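Local structure of extracellular solute-binding protein, family 3 (Methylophaga aminisulfidivorans MP, 5SV6) at residues Met78-Glu83 against Leu265-Thr270; Glu64-Gln69 against Glu286-Leu291. The protein is of uncertain molecular function, but has a periplasmic binding protein-like architecture and is probably associated with the methanol dehydrogenase system. All blocks are in the same frame, centred on the assembly; numbering follows the deposited sequence.

Contact 1: residues Met78-Glu83 against Leu265-Thr270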
# COMPACT_ATOMS: atom_id res chain seq x y z
N MSE A 78 -19.73 3.02 -14.46
CA MSE A 78 -19.60 2.63 -15.86
C MSE A 78 -20.83 1.87 -16.34
O MSE A 78 -20.86 1.42 -17.49
CB MSE A 78 -18.36 1.75 -16.05
CG MSE A 78 -17.07 2.44 -15.67
SE MSE A 78 -15.55 1.22 -15.71
CE MSE A 78 -15.38 1.08 -17.65
N ASP A 79 -21.82 1.72 -15.47
CA ASP A 79 -23.01 0.91 -15.77
C ASP A 79 -22.67 -0.53 -16.17
O ASP A 79 -23.25 -1.09 -17.10
CB ASP A 79 -23.85 1.58 -16.86
CG ASP A 79 -24.41 2.92 -16.41
OD1 ASP A 79 -24.96 2.99 -15.29
OD2 ASP A 79 -24.27 3.91 -17.16
N ARG A 80 -21.73 -1.13 -15.45
CA ARG A 80 -21.39 -2.52 -15.71
C ARG A 80 -21.65 -3.40 -14.49
O ARG A 80 -21.65 -2.92 -13.36
CB ARG A 80 -19.92 -2.64 -16.11
CG ARG A 80 -19.57 -1.96 -17.42
CD ARG A 80 -18.08 -2.03 -17.63
NE ARG A 80 -17.65 -1.50 -18.91
CZ ARG A 80 -16.92 -2.18 -19.78
NH1 ARG A 80 -16.57 -3.43 -19.51
NH2 ARG A 80 -16.56 -1.62 -20.92
N GLU A 81 -21.87 -4.68 -14.73
CA GLU A 81 -21.96 -5.63 -13.64
C GLU A 81 -20.55 -6.00 -13.18
O GLU A 81 -19.72 -6.42 -13.99
CB GLU A 81 -22.73 -6.88 -14.05
CG GLU A 81 -22.62 -7.98 -13.03
CD GLU A 81 -23.61 -9.10 -13.26
OE1 GLU A 81 -23.90 -9.39 -14.44
OE2 GLU A 81 -24.10 -9.66 -12.26
N LEU A 82 -20.30 -5.86 -11.89
CA LEU A 82 -19.00 -6.17 -11.32
C LEU A 82 -18.78 -7.67 -11.19
O LEU A 82 -19.61 -8.39 -10.62
CB LEU A 82 -18.83 -5.46 -9.98
CG LEU A 82 -17.62 -5.81 -9.12
CD1 LEU A 82 -16.30 -5.54 -9.85
CD2 LEU A 82 -17.68 -5.04 -7.81
N GLU A 83 -17.68 -8.15 -11.76
CA GLU A 83 -17.29 -9.54 -11.63
C GLU A 83 -15.86 -9.59 -11.09
O GLU A 83 -14.92 -9.19 -11.77
CB GLU A 83 -17.36 -10.23 -13.01
CG GLU A 83 -16.85 -11.66 -13.04
CD GLU A 83 -16.92 -12.28 -14.43
OE1 GLU A 83 -17.68 -11.76 -15.29
OE2 GLU A 83 -16.21 -13.27 -14.68
N LEU A 265 -9.61 1.90 -21.01
CA LEU A 265 -8.91 2.94 -20.25
C LEU A 265 -9.62 4.29 -20.32
O LEU A 265 -9.72 5.00 -19.32
CB LEU A 265 -7.47 3.09 -20.74
CG LEU A 265 -6.60 4.13 -20.02
CD1 LEU A 265 -6.34 3.70 -18.59
CD2 LEU A 265 -5.28 4.36 -20.74
N LYS A 266 -10.10 4.66 -21.50
CA LYS A 266 -10.84 5.91 -21.65
C LYS A 266 -12.14 5.91 -20.82
O LYS A 266 -12.47 6.90 -20.18
CB LYS A 266 -11.10 6.25 -23.13
CG LYS A 266 -9.81 6.59 -23.88
CD LYS A 266 -10.06 7.17 -25.28
CE LYS A 266 -10.87 6.22 -26.15
NZ LYS A 266 -11.12 6.78 -27.53
N GLU A 267 -12.87 4.80 -20.82
CA GLU A 267 -14.10 4.70 -20.03
C GLU A 267 -13.80 4.79 -18.53
O GLU A 267 -14.55 5.38 -17.75
CB GLU A 267 -14.85 3.40 -20.33
CG GLU A 267 -15.52 3.36 -21.69
CD GLU A 267 -16.44 2.15 -21.86
OE1 GLU A 267 -16.99 1.65 -20.85
OE2 GLU A 267 -16.62 1.71 -23.01
N ILE A 268 -12.69 4.18 -18.14
CA ILE A 268 -12.25 4.22 -16.76
C ILE A 268 -11.92 5.65 -16.32
O ILE A 268 -12.37 6.10 -15.27
CB ILE A 268 -11.07 3.25 -16.53
CG1 ILE A 268 -11.59 1.81 -16.59
CG2 ILE A 268 -10.40 3.55 -15.19
CD1 ILE A 268 -10.52 0.73 -16.62
N ASN A 269 -11.15 6.36 -17.13
CA ASN A 269 -10.80 7.73 -16.80
C ASN A 269 -12.04 8.62 -16.67
O ASN A 269 -12.12 9.47 -15.79
CB ASN A 269 -9.84 8.30 -17.85
CG ASN A 269 -8.40 7.86 -17.60
OD1 ASN A 269 -8.06 7.47 -16.48
ND2 ASN A 269 -7.57 7.94 -18.64
N THR A 270 -13.01 8.40 -17.54
CA THR A 270 -14.25 9.15 -17.50
C THR A 270 -14.98 8.85 -16.20
O THR A 270 -15.47 9.76 -15.53
CB THR A 270 -15.13 8.81 -18.72
OG1 THR A 270 -14.51 9.35 -19.88
CG2 THR A 270 -16.54 9.40 -18.59
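Glu267 OE1 receives a salt bridge from Arg80 NH2 at 3.3 Å, with an N-H...O angle of 158°. The approach is uneven on its two sides: OE1 lies close to the guanidinium plane, whereas NH2 stands above the carboxylate plane, and the two planes are 60° apart. This length and tilt describe a single-bonded salt bridge rather than a bidentate one. The second terminal nitrogen, NH1, hydrogen-bonds to the carbonyl O of Thr46, so the arginine head is shared between the chain before strand 47-52 and the helix. The apolar half of the contact belongs to Met78, built as selenomethionine. Its chain runs straight through chi2 and then bends at chi3 (74°), which turns the methyl group toward the helix. There CE touches Glu267 CB at 3.6 Å and Ile268 CG1 at 4.0 Å, and CE is as close to the carboxylate, 3.6 Å from Glu267 OE1. The methyl thus abuts the same oxygen that Arg80 grips, from the same side of the carboxylate plane as NH2. Asp79, with positive phi, closes helix 66-77 in a Schellman motif, and the chain turns there between Met78 and Arg80. Met78 and Arg80 rest on Leu47 of strand 47-52, while Ile268 packs inward on strands 118-133 and 247-257; the contact therefore joins the turn between helix 66-77 and strand 82-87 to the face of helix 262-274 that carries Glu267 and Ile268.

Contact 2: residues Glu64-Gln69 against Glu286-Leu291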
# COMPACT_ATOMS: atom_id res chain seq x y z
N GLU A 64 -14.54 -7.06 1.72
CA GLU A 64 -14.46 -6.16 2.87
C GLU A 64 -13.32 -5.12 2.78
O GLU A 64 -13.23 -4.21 3.61
CB GLU A 64 -14.33 -6.97 4.15
CG GLU A 64 -15.54 -7.85 4.42
CD GLU A 64 -15.32 -8.82 5.55
OE1 GLU A 64 -14.17 -9.24 5.77
OE2 GLU A 64 -16.32 -9.16 6.23
N GLY A 65 -12.49 -5.24 1.75
CA GLY A 65 -11.36 -4.33 1.60
C GLY A 65 -11.75 -3.02 0.94
O GLY A 65 -12.77 -2.95 0.26
N PHE A 66 -10.94 -1.97 1.12
CA PHE A 66 -11.28 -0.66 0.55
C PHE A 66 -11.28 -0.64 -0.99
O PHE A 66 -12.08 0.07 -1.60
CB PHE A 66 -10.48 0.50 1.17
CG PHE A 66 -9.06 0.64 0.68
CD1 PHE A 66 -8.78 1.30 -0.51
CD2 PHE A 66 -8.00 0.19 1.44
CE1 PHE A 66 -7.48 1.45 -0.95
CE2 PHE A 66 -6.71 0.33 1.01
CZ PHE A 66 -6.44 0.96 -0.19
N GLU A 67 -10.40 -1.43 -1.60
CA GLU A 67 -10.41 -1.52 -3.07
C GLU A 67 -11.63 -2.29 -3.60
O GLU A 67 -12.04 -2.11 -4.76
CB GLU A 67 -9.11 -2.14 -3.62
CG GLU A 67 -7.87 -1.23 -3.48
CD GLU A 67 -6.61 -1.84 -4.11
OE1 GLU A 67 -6.61 -3.04 -4.45
OE2 GLU A 67 -5.62 -1.12 -4.28
N ASN A 68 -12.20 -3.17 -2.77
CA ASN A 68 -13.41 -3.86 -3.18
C ASN A 68 -14.56 -2.86 -3.30
O ASN A 68 -15.37 -2.92 -4.23
CB ASN A 68 -13.79 -4.97 -2.18
CG ASN A 68 -12.70 -6.01 -2.00
OD1 ASN A 68 -12.47 -6.51 -0.90
ND2 ASN A 68 -12.02 -6.35 -3.09
N GLN A 69 -14.61 -1.93 -2.34
CA GLN A 69 -15.58 -0.84 -2.37
C GLN A 69 -15.37 0.04 -3.59
O GLN A 69 -16.33 0.44 -4.25
CB GLN A 69 -15.44 0.03 -1.12
CG GLN A 69 -16.18 -0.45 0.09
CD GLN A 69 -16.55 0.70 1.01
OE1 GLN A 69 -15.90 0.93 2.03
NE2 GLN A 69 -17.58 1.45 0.62
N GLU A 286 -11.56 5.29 5.18
CA GLU A 286 -10.57 4.28 5.53
C GLU A 286 -9.46 4.85 6.43
O GLU A 286 -8.82 4.10 7.17
CB GLU A 286 -9.97 3.69 4.24
CG GLU A 286 -8.91 2.61 4.48
CD GLU A 286 -9.48 1.25 4.91
OE1 GLU A 286 -10.72 1.07 4.93
OE2 GLU A 286 -8.66 0.35 5.23
N GLY A 287 -9.24 6.16 6.37
CA GLY A 287 -8.24 6.81 7.20
C GLY A 287 -6.95 7.11 6.45
O GLY A 287 -5.91 7.42 7.05
N ILE A 288 -7.02 7.03 5.13
CA ILE A 288 -5.85 7.19 4.27
C ILE A 288 -5.52 8.66 4.10
O ILE A 288 -6.40 9.45 3.75
CB ILE A 288 -6.13 6.59 2.87
CG1 ILE A 288 -6.38 5.08 2.98
CG2 ILE A 288 -4.99 6.91 1.90
CD1 ILE A 288 -6.72 4.43 1.66
N PRO A 289 -4.25 9.04 4.36
CA PRO A 289 -3.78 10.41 4.11
C PRO A 289 -3.70 10.65 2.61
O PRO A 289 -3.08 9.89 1.87
CB PRO A 289 -2.38 10.43 4.74
CG PRO A 289 -2.32 9.26 5.64
CD PRO A 289 -3.23 8.23 5.05
N LEU A 290 -4.34 11.73 2.18
CA LEU A 290 -4.45 12.05 0.77
C LEU A 290 -3.59 13.25 0.44
O LEU A 290 -3.74 14.31 1.05
CB LEU A 290 -5.91 12.33 0.42
CG LEU A 290 -6.81 11.11 0.56
CD1 LEU A 290 -8.25 11.45 0.24
CD2 LEU A 290 -6.29 9.99 -0.33
N LEU A 291 -2.69 13.08 -0.52
CA LEU A 291 -1.72 14.12 -0.84
C LEU A 291 -2.02 14.77 -2.19
O LEU A 291 -1.33 15.73 -2.57
CB LEU A 291 -0.31 13.52 -0.86
CG LEU A 291 0.18 13.15 0.54
CD1 LEU A 291 1.32 12.16 0.47
CD2 LEU A 291 0.61 14.44 1.23
O HOH W 1 -12.92 0.91 3.49
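Ile288 CD1 sits over one face of the Phe66 ring, 4.0 Å from the ring centroid and 14° off the ring normal, a CH-pi contact. The methyl is offset toward the rim, and its nearest ring atom is Phe66 CZ at 3.9 Å. Glu286 lies along the CB and CD2 side of the same residue: its OE1 is 3.8 Å from Phe66 CB, and its OE2 is 3.9 Å from Phe66 CD2. The carboxylate is turned 43° from the ring plane, so it neither stacks flat nor stands upright on it. Phe66 has its CG between the backbone N and the carbonyl carbon (chi1 78°), a placement that directs the ring at the C-terminal segment. The acid is buried, and its charge is met by a salt bridge from OE2 to Arg221, which would probably stabilise the ionised form. A water can donate to Glu286 OE1 at 2.6 Å and, weakly, to Gln69 OE1 at 3.3 Å, with other acceptors competing for its protons. Were Phe66 an alanine, the Ile288 methyl would probably lose the aromatic face it rests on and a gap would be likely to open beside the Glu286 carboxylate. Further out, Leu283 and Tyr124 also pack on the phenylalanine. Asn68 OD1 accepts from Gly65 N at 2.9 Å, at the N-cap of helix 66-77, and from the backbone of Asn60, tying the helix start to strand 59-60. On the other side Gly287 has positive phi and ends helix 276-286 in a Schellman motif, sending the chain out to Ile288. The arrangement is the first turn of helix 66-77 packed on the Schellman-capped end of helix 276-286 and the tail that runs on to strands 118-133 and 230-234 of the periplasmic binding protein-like fold.

From the N terminus, the chain passes strand 47-52 and the small hairpin 54-60 before reaching Glu64-Gln69, where contact 2 opens. Helix 66-77 then runs to Met78-Glu83, so the first segments of the two contacts lie at the start of helix 66-77 and just beyond its end. Contact 1 closes first, at helix 262-274, after 181 intervening residues; contact 2 closes at the final residues, after 216. Contact 1 is therefore nested inside the loop closed by contact 2, without crossing. Their centres are 19 Å apart and their nearest atoms about 5 Å, with no touch. Together they tie the start of helix 66-77 to the end of helix 276-286 and its tail, and the turn after helix 66-77 to helix 262-274.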